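Local atomic coordinates of ESAT-6-like protein MAB_3113 (Mycobacterium abscessus, PDB entry 4I0X), a protein that is of unknown function but, as a secreted WXG100 (ESAT-6-like) protein, pairs with MAB_3112 to form the EsxEF complex. Residues B[39-44]-B[48-53]. The protein carries 4 engineered substitutions. Numbering follows the deposited sequence.
Engineered in segment 48-53: A51 (natural residue Thr).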
loop_
_atom_site.group_PDB
_atom_site.type_symbol
_atom_site.label_atom_id
_atom_site.label_comp_id
_atom_site.label_asym_id
_atom_site.label_seq_id
_atom_site.Cartn_x
_atom_site.Cartn_y
_atom_site.Cartn_z
ATOM N N SER B 39 7.833 13.776 0.897
ATOM C CA SER B 39 8.513 14.938 0.371
ATOM C C SER B 39 8.037 16.238 1.052
ATOM O O SER B 39 8.852 17.106 1.402
ATOM C CB SER B 39 8.319 14.976 -1.158
ATOM O OG SER B 39 8.582 16.248 -1.705
ATOM N N ARG B 40 6.730 16.391 1.241
ATOM C CA ARG B 40 6.209 17.618 1.854
ATOM C C ARG B 40 6.451 17.632 3.352
ATOM O O ARG B 40 6.790 18.673 3.926
ATOM C CB ARG B 40 4.726 17.809 1.533
ATOM C CG ARG B 40 4.492 17.979 0.071
ATOM C CD ARG B 40 3.061 17.735 -0.262
ATOM N NE ARG B 40 2.226 18.798 0.279
ATOM C CZ ARG B 40 0.906 18.839 0.152
ATOM N NH1 ARG B 40 0.278 17.871 -0.507
ATOM N NH2 ARG B 40 0.219 19.839 0.694
ATOM N N ALA B 41 6.329 16.480 3.985
ATOM C CA ALA B 41 6.552 16.397 5.429
ATOM C C ALA B 41 8.023 16.543 5.792
ATOM O O ALA B 41 8.364 17.181 6.794
ATOM C CB ALA B 41 5.983 15.082 5.987
ATOM N N GLN B 42 8.905 15.973 4.978
ATOM C CA GLN B 42 10.325 16.015 5.283
ATOM C C GLN B 42 10.850 17.436 5.176
ATOM O O GLN B 42 11.764 17.812 5.913
ATOM C CB GLN B 42 11.140 15.045 4.401
ATOM C CG GLN B 42 11.513 13.748 5.131
ATOM C CD GLN B 42 11.144 12.470 4.368
ATOM O OE1 GLN B 42 10.187 11.754 4.735
ATOM N NE2 GLN B 42 11.916 12.165 3.315
ATOM N N LYS B 43 10.275 18.242 4.289
ATOM C CA LYS B 43 10.616 19.667 4.297
ATOM C C LYS B 43 10.375 20.246 5.685
ATOM O O LYS B 43 11.198 21.044 6.183
ATOM C CB LYS B 43 9.843 20.456 3.245
ATOM C CG LYS B 43 10.244 20.094 1.818
ATOM C CD LYS B 43 9.527 20.939 0.769
ATOM C CE LYS B 43 9.835 20.450 -0.647
ATOM N NZ LYS B 43 11.251 20.696 -1.056
ATOM N N LEU B 44 9.276 19.860 6.329
ATOM C CA LEU B 44 8.939 20.472 7.619
ATOM C C LEU B 44 9.916 20.055 8.718
ATOM O O LEU B 44 10.241 20.838 9.592
ATOM C CB LEU B 44 7.498 20.139 8.023
ATOM C CG LEU B 44 6.455 20.617 7.002
ATOM C CD1 LEU B 44 5.042 20.478 7.542
ATOM C CD2 LEU B 44 6.740 22.060 6.592
ATOM N N GLY B 48 12.878 22.594 10.592
ATOM C CA GLY B 48 12.776 22.700 12.034
ATOM C C GLY B 48 11.391 23.017 12.555
ATOM O O GLY B 48 11.186 23.111 13.765
ATOM N N GLN B 49 10.433 23.207 11.659
ATOM C CA GLN B 49 9.083 23.499 12.083
ATOM C C GLN B 49 8.538 22.297 12.817
ATOM O O GLN B 49 7.695 22.454 13.695
ATOM C CB GLN B 49 8.174 23.847 10.906
ATOM C CG GLN B 49 6.711 24.115 11.339
ATOM C CD GLN B 49 5.816 24.498 10.174
ATOM O OE1 GLN B 49 6.252 25.194 9.255
ATOM N NE2 GLN B 49 4.565 24.036 10.198
ATOM N N TRP B 50 8.998 21.099 12.441
ATOM C CA TRP B 50 8.630 19.887 13.164
ATOM C C TRP B 50 9.869 19.371 13.867
ATOM O O TRP B 50 10.777 18.829 13.231
ATOM C CB TRP B 50 8.124 18.772 12.253
ATOM C CG TRP B 50 6.784 18.982 11.643
ATOM C CD1 TRP B 50 5.993 20.094 11.739
ATOM C CD2 TRP B 50 6.073 18.048 10.846
ATOM N NE1 TRP B 50 4.830 19.900 11.036
ATOM C CE2 TRP B 50 4.859 18.651 10.474
ATOM C CE3 TRP B 50 6.345 16.760 10.399
ATOM C CZ2 TRP B 50 3.927 18.004 9.671
ATOM C CZ3 TRP B 50 5.419 16.127 9.606
ATOM C CH2 TRP B 50 4.230 16.744 9.246
ATOM N N ALA B 51 9.869 19.506 15.178
ATOM C CA ALA B 51 10.992 19.104 16.022
ATOM C C ALA B 51 10.418 18.367 17.224
ATOM O O ALA B 51 9.192 18.363 17.429
ATOM C CB ALA B 51 11.774 20.322 16.473
ATOM N N GLY B 52 11.287 17.735 18.008
ATOM C CA GLY B 52 10.859 17.025 19.201
ATOM C C GLY B 52 9.742 16.029 18.951
ATOM O O GLY B 52 9.774 15.246 17.981
ATOM N N ALA B 53 8.735 16.060 19.823
ATOM C CA ALA B 53 7.632 15.089 19.766
ATOM C C ALA B 53 6.983 15.049 18.395
ATOM O O ALA B 53 6.592 13.966 17.900
ATOM C CB ALA B 53 6.598 15.408 20.824
#
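The indole of W50 lies flat against L44, and these two residues contribute the largest areas to the contact between the end of one helix and the loop that leads to the next. L44 offers two carbons to the same ring face. Its CB sits almost on the normal of the five-membered ring, 3.7 Å from the W50 centroid and 7° off axis, a CH-pi contact. CD1 lies on the same face but out at the rim, just beyond the edge formed by NE1, CE2 and CZ2, 3.4 Å from W50 CZ2. With CG of L44 anti to its carbonyl carbon (chi1 -59°), CD1 is carried along the indole rim while CD2 goes to the Q49 side. One turn earlier, the methyl of A41 meets the far end of the six-membered ring obliquely, CB to CZ3 of W50 at 3.8 Å. Q49 extends alongside L44, both side chains pointing the same way, and its OE1 comes within 4.1 Å of L44 CD2.

The backbone illustrates how a carbonyl in the last turns of a helix can place the backbone of an aromatic residue, leaving the ring to the packing. L44 O accepts a fairly straight bond from W50 N (3.1 Å, 160° at the hydrogen), the donor standing well above the carbonyl plane, and a weak one from G48 N; S47 OG binds the same oxygen. G48, with positive phi, ends the helical path and lets the chain turn back so that W50 faces L44.

W50 and G52 belong to the WXG motif that names the family, while A51 between them is engineered. The contact holds the loop 48-51 against the last turns of helix 11-47, at the tip of the helical hairpin where the chain passes into helix 52-87. There W50 also meets F77 of the MAB_3112 chain edge-to-face and packs on its L70, while A41 touches Y58 of helix 52-87.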